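Local coordinates for protein putative polyketide cyclase (Silicibacter sp. TM1040, PDB 3F8H) that is of unknown function but, as a putative polyketide cyclase with a SnoaL-like domain, probably binds a small organic molecule in the pocket of its cone-shaped fold, at residues Thr23-Phe28 and Phe125-Leu131; Leu43-His49 and Val58-Phe63; Glu76-Val82 and Ala94-Gly100. All coordinates share one frame; numbering follows the deposited sequence. Where two conformers were deposited one is given.

Contact 1 (Thr23-Phe28 and Phe125-Leu131); sequences TIARYF and FDLRDGL
Thr23, in the first turn of helix 23-33, sends its hydroxyl out of the helix to a loop carbonyl: OG1 donates to Gly130 O at 2.7 Å, with the donor tilted from the carbonyl plane. The acceptor sits in the type I' turn Arg128-Leu131 that joins strands 115-128 and 131-139, so this one bond ties the N-terminal helix of the SnoaL-like fold to a hairpin of its curved sheet. Gly130 takes a positive phi (87°), which glycine adopts readily, lacking a CB to clash. Thr23 has OG1 beside its backbone N (chi1 -51°), which aims the hydroxyl at the turn, while Thr23 CB meets Leu127 CD2 at 3.9 Å.

Deeper in, the contact is apolar and buried. The Phe125 ring offers one face to Ile24, whose CD1 stands 3.7 Å from the ring centroid in a CH-pi contact; the long branch of isoleucine reaches the face while its CG2 lies against Phe125 CE1. The rim of the same ring belongs to two aromatics of the helix. Its edge is directed at the face of Tyr27 in an offset edge-to-face pair, planes at 76°, and Tyr27 OH goes on to bond a methylpentanediol, probably from the crystallisation liquor. Phe28 and Phe125 come from opposite directions, and Phe28 CZ meets Phe125 CZ at 3.7 Å, in the plane of the Phe125 ring.

Contact 2 (Leu43-His49 and Val58-Phe63); sequences LSEDVAH and VGKEKF
Lys60 and Glu45 face each other across water, Phe63 lies between Leu43 and the imidazole of His49, and a backbone bond joins Gly59 to Val47, so the start of helix 60-73 is held to the corner between strands 43-44 and 47-50 in three ways. Backbone polar contacts fix the register. Gly59 N donates to Val47 O at 2.7 Å, in the carbonyl plane, and Ala48 pairs with Val58 as an antiparallel non-hydrogen-bonded bridge. Gly59 is the N-cap of the helix; at its backbone angles a CB would collide with the carbonyl O of Val58, and Gly59 CA comes within 3.4 Å of Glu45 O.

The apolar and aromatic contacts centre on Phe63. Leu43 CD1 lies over one face of its ring, 3.8 Å from the centroid, and the two side chains cross at about a right angle. Phe63 then turns an edge toward the face of His49, planes at 62°; His49 CG is anti to its backbone N (chi1 177°), which turns a ring face to Phe63 CE2. Met39 and Leu40 of helix 36-40 also pack on Phe63.

Charge is handled through solvent. The lysine chain runs extended beyond CG, and Lys60 NZ stays 4.4 Å from Glu45 OE2, too far for a salt bridge. One water links NZ to Leu43 O and a second links it to Glu45 OE2, while a third joins Lys60 N to both Glu45 O and Glu45 OE1. The charges of Lys60 and Glu45 therefore probably act through water, while Phe63 packs on Leu43 and His49 without polar bonds between them.

Contact 3 (Glu76-Val82 and Ala94-Gly100); sequences EELTDMV and AEYTVNG
Asn99 and Thr79 cross at about a right angle, and the amide of Asn99 serves two acceptors on strand 74-85. Asn99 ND2 reaches Thr79 OG1 at 3.0 Å and Glu77 O at 3.0 Å, both close to the amide plane. Glu77 O thus accepts twice, from Asn99 N nearly along its C=O axis and from ND2 above the carbonyl plane. With an alanine here, Thr79 OG1 would probably lose this donor and Glu77 O one of its two bonds. On the same face Thr97 crosses Asp80 obliquely and donates from OG1 to the anti lone pair of Asp80 OD2 at 2.8 Å. Asp80 sits in a beta bulge where the antiparallel register slips by one residue, and this bond ties the bulge to the partner strand.

On the opposite face Leu78 and Val98 lie side by side, Leu78 CD2 touching Val98 CG2 at 3.8 Å. Next to them Tyr96 and Met81 (selenomethionine) also run alongside each other, and Leu78 CD2 reaches the Tyr96 ring at CD2. A long unbranched methionine chain can bend, here at chi2 and chi3 (76° and 54°), to bring its methyl to Tyr96. Met81 CE lies 3.6 Å from Tyr96 CB, and SE is placed obliquely to the ring in a Met-aromatic contact.

The hairpin lies at the edge of the sheet, strand 74-85 being outermost within the chain. Helix 23-33 packs Phe28 and Phe31 on the apolar face, strand 115-128 flanks strand 91-102, where Tyr96 OH bonds Ser123, and Glu95 forms salt bridges to Arg91 and Arg134 of the second subunit.

All three contacts reach one mixed sheet of the SnoaL-like fold. Contact 1 joins segments 97 residues apart along the chain, and contacts 2 and 3 follow in series between them. Centres of contacts 1 and 2 lie about 13 Å apart, those of 1 and 3 about 17 Å. Contact 1 touches both others: Arg128 makes a salt bridge to Asp46, Tyr27 packs on Phe63, and Phe28 meets Leu78, Met81 and Tyr96. Contacts 2 and 3 do not touch, about 10 Å separating their nearest atoms. Helix 23-33 thus bridges the two. Methylpentanediol, probably from the crystallisation liquor, lies near Tyr27, Phe63 and Tyr96 and may mark a pocket.

Contact 1 (Thr23-Phe28 and Phe125-Leu131)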
# COMPACT_ATOMS: atom_id res chain seq x y z
N THR A 23 -5.64 -16.51 7.31
CA THR A 23 -4.21 -16.38 7.55
C THR A 23 -3.78 -14.94 7.83
O THR A 23 -3.00 -14.68 8.76
CB THR A 23 -3.40 -16.98 6.36
OG1 THR A 23 -3.90 -18.30 6.11
CG2 THR A 23 -1.89 -17.07 6.67
N ILE A 24 -4.35 -13.99 7.09
CA ILE A 24 -3.95 -12.59 7.21
C ILE A 24 -4.40 -12.03 8.58
O ILE A 24 -3.63 -11.37 9.30
CB ILE A 24 -4.42 -11.71 6.05
CG1 ILE A 24 -3.91 -12.29 4.74
CG2 ILE A 24 -3.92 -10.21 6.23
CD1 ILE A 24 -2.41 -12.54 4.67
N ALA A 25 -5.63 -12.35 8.95
CA ALA A 25 -6.20 -11.96 10.24
C ALA A 25 -5.37 -12.56 11.39
O ALA A 25 -5.03 -11.88 12.35
CB ALA A 25 -7.68 -12.41 10.37
N ARG A 26 -5.01 -13.82 11.25
CA ARG A 26 -4.23 -14.49 12.30
C ARG A 26 -2.87 -13.82 12.45
O ARG A 26 -2.41 -13.59 13.57
CB ARG A 26 -4.07 -15.98 12.05
CG ARG A 26 -5.36 -16.74 12.32
CD ARG A 26 -5.15 -18.24 12.36
NE ARG A 26 -4.84 -18.75 11.04
CZ ARG A 26 -3.64 -19.17 10.66
NH1 ARG A 26 -2.63 -19.21 11.52
NH2 ARG A 26 -3.50 -19.61 9.44
N TYR A 27 -2.30 -13.47 11.32
CA TYR A 27 -1.00 -12.83 11.26
C TYR A 27 -1.00 -11.51 12.02
O TYR A 27 -0.13 -11.24 12.85
CB TYR A 27 -0.57 -12.64 9.82
CG TYR A 27 0.66 -11.82 9.60
CD1 TYR A 27 1.92 -12.40 9.65
CD2 TYR A 27 0.57 -10.45 9.30
CE1 TYR A 27 3.05 -11.66 9.40
CE2 TYR A 27 1.70 -9.69 9.09
CZ TYR A 27 2.95 -10.30 9.12
OH TYR A 27 4.12 -9.58 8.91
N PHE A 28 -1.99 -10.68 11.74
CA PHE A 28 -2.08 -9.37 12.41
C PHE A 28 -2.51 -9.46 13.85
O PHE A 28 -2.08 -8.66 14.67
CB PHE A 28 -2.98 -8.44 11.65
CG PHE A 28 -2.35 -7.92 10.38
CD1 PHE A 28 -1.15 -7.24 10.41
CD2 PHE A 28 -2.98 -8.06 9.17
CE1 PHE A 28 -0.58 -6.72 9.25
CE2 PHE A 28 -2.40 -7.55 8.01
CZ PHE A 28 -1.20 -6.89 8.07
N PHE A 125 -0.03 -9.13 0.10
CA PHE A 125 0.43 -10.50 0.31
C PHE A 125 0.14 -11.42 -0.84
O PHE A 125 -0.85 -11.27 -1.58
CB PHE A 125 -0.30 -11.15 1.52
CG PHE A 125 -0.24 -10.37 2.80
CD1 PHE A 125 -1.17 -9.39 3.07
CD2 PHE A 125 0.73 -10.65 3.74
CE1 PHE A 125 -1.15 -8.67 4.26
CE2 PHE A 125 0.79 -9.93 4.91
CZ PHE A 125 -0.15 -8.93 5.18
N ASP A 126 1.04 -12.39 -0.97
CA ASP A 126 0.80 -13.56 -1.81
C ASP A 126 0.67 -14.73 -0.81
O ASP A 126 1.29 -14.75 0.24
CB ASP A 126 1.93 -13.93 -2.74
CG ASP A 126 2.26 -12.88 -3.79
OD1 ASP A 126 1.45 -12.01 -4.13
OD2 ASP A 126 3.40 -12.95 -4.31
N LEU A 127 -0.14 -15.70 -1.17
CA LEU A 127 -0.33 -16.92 -0.36
C LEU A 127 -0.36 -18.14 -1.22
O LEU A 127 -0.82 -18.10 -2.35
CB LEU A 127 -1.64 -16.85 0.44
CG LEU A 127 -1.86 -15.69 1.42
CD1 LEU A 127 -2.71 -14.58 0.74
CD2 LEU A 127 -2.55 -16.21 2.65
N ARG A 128 0.13 -19.24 -0.67
CA ARG A 128 0.09 -20.53 -1.32
C ARG A 128 -0.19 -21.60 -0.24
O ARG A 128 0.39 -21.61 0.84
CB ARG A 128 1.40 -20.80 -2.04
CG ARG A 128 1.49 -22.18 -2.67
CD ARG A 128 2.93 -22.50 -3.12
NE ARG A 128 3.86 -22.58 -1.98
CZ ARG A 128 4.97 -21.85 -1.83
NH1 ARG A 128 5.35 -20.99 -2.77
NH2 ARG A 128 5.72 -22.02 -0.75
N ASP A 129 -1.16 -22.45 -0.53
CA ASP A 129 -1.54 -23.53 0.38
C ASP A 129 -1.84 -22.98 1.77
O ASP A 129 -1.53 -23.60 2.79
CB ASP A 129 -0.42 -24.53 0.50
CG ASP A 129 -0.20 -25.32 -0.78
OD1 ASP A 129 -1.11 -25.36 -1.64
OD2 ASP A 129 0.88 -25.94 -0.89
N GLY A 130 -2.36 -21.77 1.79
CA GLY A 130 -2.82 -21.12 3.04
C GLY A 130 -1.78 -20.35 3.86
O GLY A 130 -2.05 -19.83 4.95
N LEU A 131 -0.59 -20.31 3.32
CA LEU A 131 0.51 -19.65 3.94
C LEU A 131 1.00 -18.44 3.15
O LEU A 131 1.01 -18.41 1.95
CB LEU A 131 1.65 -20.64 4.14
CG LEU A 131 1.25 -21.82 5.07
CD1 LEU A 131 2.37 -22.82 5.17
CD2 LEU A 131 0.89 -21.26 6.46

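Contact 2 (Leu43-His49 and Val58-Phe63)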
# COMPACT_ATOMS: atom_id res chain seq x y z
N LEU A 43 3.47 -18.07 7.92
CA LEU A 43 4.36 -17.94 6.77
C LEU A 43 4.90 -19.24 6.21
O LEU A 43 5.16 -20.19 6.93
CB LEU A 43 5.58 -17.10 7.15
CG LEU A 43 5.33 -15.83 7.94
CD1 LEU A 43 6.65 -15.21 8.24
CD2 LEU A 43 4.39 -14.79 7.23
N SER A 44 5.14 -19.21 4.90
CA SER A 44 5.82 -20.32 4.22
C SER A 44 7.33 -20.26 4.50
O SER A 44 7.89 -19.22 4.84
CB SER A 44 5.61 -20.31 2.70
OG SER A 44 6.26 -19.20 2.12
N GLU A 45 7.98 -21.42 4.34
CA GLU A 45 9.41 -21.55 4.57
C GLU A 45 10.17 -20.68 3.61
O GLU A 45 11.28 -20.23 3.88
CB GLU A 45 9.85 -23.01 4.42
CG GLU A 45 9.36 -23.92 5.54
CD GLU A 45 10.14 -23.71 6.82
OE1 GLU A 45 10.96 -22.78 6.85
OE2 GLU A 45 9.95 -24.50 7.78
N ASP A 46 9.56 -20.40 2.48
CA ASP A 46 10.20 -19.58 1.43
C ASP A 46 9.67 -18.13 1.35
O ASP A 46 9.84 -17.40 0.38
CB ASP A 46 10.12 -20.28 0.10
CG ASP A 46 8.70 -20.48 -0.36
OD1 ASP A 46 7.76 -20.36 0.46
OD2 ASP A 46 8.54 -20.78 -1.55
N VAL A 47 9.08 -17.71 2.43
CA VAL A 47 8.49 -16.36 2.48
C VAL A 47 9.49 -15.26 2.04
O VAL A 47 10.66 -15.24 2.44
CB VAL A 47 7.93 -16.03 3.86
CG1 VAL A 47 9.09 -15.99 4.91
CG2 VAL A 47 7.08 -14.73 3.80
N ALA A 48 9.00 -14.41 1.14
CA ALA A 48 9.72 -13.27 0.64
C ALA A 48 9.15 -12.02 1.25
O ALA A 48 8.06 -11.56 0.90
CB ALA A 48 9.69 -13.20 -0.92
N HIS A 49 9.97 -11.43 2.13
CA HIS A 49 9.67 -10.20 2.84
C HIS A 49 10.35 -9.06 2.09
O HIS A 49 11.57 -8.89 2.08
CB HIS A 49 10.12 -10.31 4.27
CG HIS A 49 9.93 -9.07 5.08
ND1 HIS A 49 10.74 -8.77 6.16
CD2 HIS A 49 9.04 -8.06 4.98
CE1 HIS A 49 10.33 -7.64 6.70
NE2 HIS A 49 9.32 -7.17 5.99
N VAL A 58 14.35 -13.49 2.58
CA VAL A 58 13.63 -14.73 2.37
C VAL A 58 13.76 -15.70 3.53
O VAL A 58 14.86 -15.98 4.01
CB VAL A 58 14.17 -15.43 1.10
CG1 VAL A 58 13.59 -16.82 0.98
CG2 VAL A 58 13.88 -14.57 -0.18
N GLY A 59 12.63 -16.21 3.98
CA GLY A 59 12.66 -17.28 4.97
C GLY A 59 12.31 -16.82 6.37
O GLY A 59 12.36 -15.65 6.70
N LYS A 60 12.04 -17.81 7.21
CA LYS A 60 11.60 -17.58 8.57
C LYS A 60 12.68 -17.15 9.52
O LYS A 60 12.40 -16.45 10.46
CB LYS A 60 10.85 -18.80 9.12
CG LYS A 60 9.50 -19.13 8.43
CD LYS A 60 8.87 -20.28 9.21
CE LYS A 60 7.48 -20.63 8.79
NZ LYS A 60 7.02 -21.75 9.63
N GLU A 61 13.92 -17.58 9.29
CA GLU A 61 15.06 -17.15 10.14
C GLU A 61 15.26 -15.65 10.04
O GLU A 61 15.37 -14.94 11.07
CB GLU A 61 16.33 -17.91 9.83
CG GLU A 61 16.20 -19.39 10.20
CD GLU A 61 17.43 -20.19 9.81
OE1 GLU A 61 18.51 -19.58 9.75
OE2 GLU A 61 17.32 -21.42 9.57
N LYS A 62 15.24 -15.15 8.81
CA LYS A 62 15.35 -13.69 8.58
C LYS A 62 14.15 -12.95 9.18
O LYS A 62 14.27 -11.88 9.76
CB LYS A 62 15.42 -13.38 7.09
CG LYS A 62 16.76 -13.76 6.43
CD LYS A 62 17.74 -12.62 6.51
CE LYS A 62 19.02 -12.92 5.75
NZ LYS A 62 19.66 -14.18 6.30
N PHE A 63 12.97 -13.53 9.04
CA PHE A 63 11.77 -12.86 9.50
C PHE A 63 11.77 -12.77 11.03
O PHE A 63 11.40 -11.75 11.59
CB PHE A 63 10.49 -13.54 8.99
CG PHE A 63 9.27 -12.66 9.07
CD1 PHE A 63 8.45 -12.67 10.19
CD2 PHE A 63 8.93 -11.85 8.01
CE1 PHE A 63 7.35 -11.85 10.27
CE2 PHE A 63 7.80 -11.02 8.08
CZ PHE A 63 7.01 -11.03 9.22
O HOH W 1 4.69 -22.31 8.23
O HOH W 2 12.46 -20.48 6.21
O HOH W 3 9.39 -23.75 10.36

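Contact 3 (Glu76-Val82 and Ala94-Gly100)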
# COMPACT_ATOMS: atom_id res chain seq x y z
N GLU A 76 3.75 -1.28 18.93
CA GLU A 76 2.64 -0.85 18.12
C GLU A 76 1.43 -1.74 18.22
O GLU A 76 1.53 -2.94 18.47
CB GLU A 76 3.04 -0.89 16.62
CG GLU A 76 4.30 -0.20 16.28
CD GLU A 76 4.59 -0.17 14.79
OE1 GLU A 76 4.22 -1.12 14.06
OE2 GLU A 76 5.22 0.83 14.37
N GLU A 77 0.29 -1.11 18.03
CA GLU A 77 -0.98 -1.82 17.91
C GLU A 77 -1.69 -1.38 16.63
O GLU A 77 -1.66 -0.21 16.22
CB GLU A 77 -1.85 -1.63 19.15
CG GLU A 77 -1.27 -2.30 20.41
CD GLU A 77 -1.24 -3.84 20.29
OE1 GLU A 77 -2.19 -4.39 19.70
OE2 GLU A 77 -0.30 -4.49 20.81
N LEU A 78 -2.31 -2.33 15.98
CA LEU A 78 -2.99 -2.08 14.73
C LEU A 78 -4.49 -2.08 14.95
O LEU A 78 -5.04 -2.98 15.60
CB LEU A 78 -2.62 -3.14 13.73
CG LEU A 78 -1.14 -3.53 13.58
CD1 LEU A 78 -1.00 -4.70 12.56
CD2 LEU A 78 -0.29 -2.35 13.18
N THR A 79 -5.14 -1.04 14.43
CA THR A 79 -6.58 -0.86 14.56
C THR A 79 -7.19 -0.54 13.22
O THR A 79 -6.47 -0.36 12.25
CB THR A 79 -6.90 0.27 15.54
OG1 THR A 79 -6.22 1.48 15.13
CG2 THR A 79 -6.47 -0.11 16.96
N ASP A 80 -8.52 -0.53 13.16
CA ASP A 80 -9.27 -0.20 11.94
C ASP A 80 -8.87 -1.08 10.77
O ASP A 80 -8.75 -0.64 9.66
CB ASP A 80 -8.97 1.22 11.51
CG ASP A 80 -9.26 2.23 12.61
OD1 ASP A 80 -10.33 2.12 13.27
OD2 ASP A 80 -8.40 3.12 12.79
N MSE A 81 -8.69 -2.35 11.05
CA MSE A 81 -8.18 -3.30 10.07
C MSE A 81 -9.26 -3.67 9.04
O MSE A 81 -10.35 -4.04 9.41
CB MSE A 81 -7.69 -4.53 10.88
CG MSE A 81 -7.39 -5.79 10.13
SE MSE A 81 -5.72 -5.59 9.23
CE MSE A 81 -4.55 -5.06 10.80
N VAL A 82 -8.96 -3.52 7.76
CA VAL A 82 -9.83 -4.03 6.69
C VAL A 82 -9.00 -4.96 5.84
O VAL A 82 -7.93 -4.61 5.43
CB VAL A 82 -10.46 -2.91 5.80
CG1 VAL A 82 -11.45 -3.53 4.77
CG2 VAL A 82 -11.18 -1.85 6.69
N ALA A 94 -4.35 -5.57 3.04
CA ALA A 94 -4.91 -5.09 4.29
C ALA A 94 -4.57 -3.64 4.46
O ALA A 94 -3.45 -3.21 4.17
CB ALA A 94 -4.36 -5.91 5.45
N GLU A 95 -5.55 -2.90 4.94
CA GLU A 95 -5.37 -1.48 5.26
C GLU A 95 -5.72 -1.30 6.73
O GLU A 95 -6.69 -1.88 7.26
CB GLU A 95 -6.24 -0.58 4.39
CG GLU A 95 -5.70 0.84 4.45
CD GLU A 95 -6.48 1.84 3.62
OE1 GLU A 95 -7.66 1.62 3.26
OE2 GLU A 95 -5.89 2.88 3.34
N TYR A 96 -4.91 -0.51 7.42
CA TYR A 96 -5.09 -0.37 8.87
C TYR A 96 -4.36 0.86 9.39
O TYR A 96 -3.64 1.54 8.66
CB TYR A 96 -4.60 -1.64 9.58
CG TYR A 96 -3.23 -2.10 9.10
CD1 TYR A 96 -3.13 -2.92 8.02
CD2 TYR A 96 -2.05 -1.65 9.70
CE1 TYR A 96 -1.87 -3.30 7.51
CE2 TYR A 96 -0.81 -2.02 9.22
CZ TYR A 96 -0.73 -2.85 8.12
OH TYR A 96 0.50 -3.24 7.62
N THR A 97 -4.59 1.09 10.67
CA THR A 97 -4.01 2.19 11.43
C THR A 97 -2.98 1.67 12.44
O THR A 97 -3.24 0.78 13.23
CB THR A 97 -5.07 3.00 12.20
OG1 THR A 97 -6.03 3.49 11.26
CG2 THR A 97 -4.42 4.22 12.97
N VAL A 98 -1.78 2.21 12.31
CA VAL A 98 -0.68 1.91 13.21
C VAL A 98 -0.58 2.97 14.30
O VAL A 98 -0.45 4.16 14.01
CB VAL A 98 0.66 1.89 12.48
CG1 VAL A 98 1.78 1.61 13.48
CG2 VAL A 98 0.64 0.85 11.30
N ASN A 99 -0.67 2.49 15.53
CA ASN A 99 -0.52 3.30 16.73
C ASN A 99 0.68 2.79 17.50
O ASN A 99 0.70 1.62 17.87
CB ASN A 99 -1.73 3.13 17.64
CG ASN A 99 -3.03 3.25 16.91
OD1 ASN A 99 -3.60 4.36 16.88
ND2 ASN A 99 -3.51 2.13 16.27
N GLY A 100 1.68 3.64 17.72
CA GLY A 100 2.88 3.22 18.45
C GLY A 100 3.65 4.23 19.27
O GLY A 100 3.34 5.39 19.34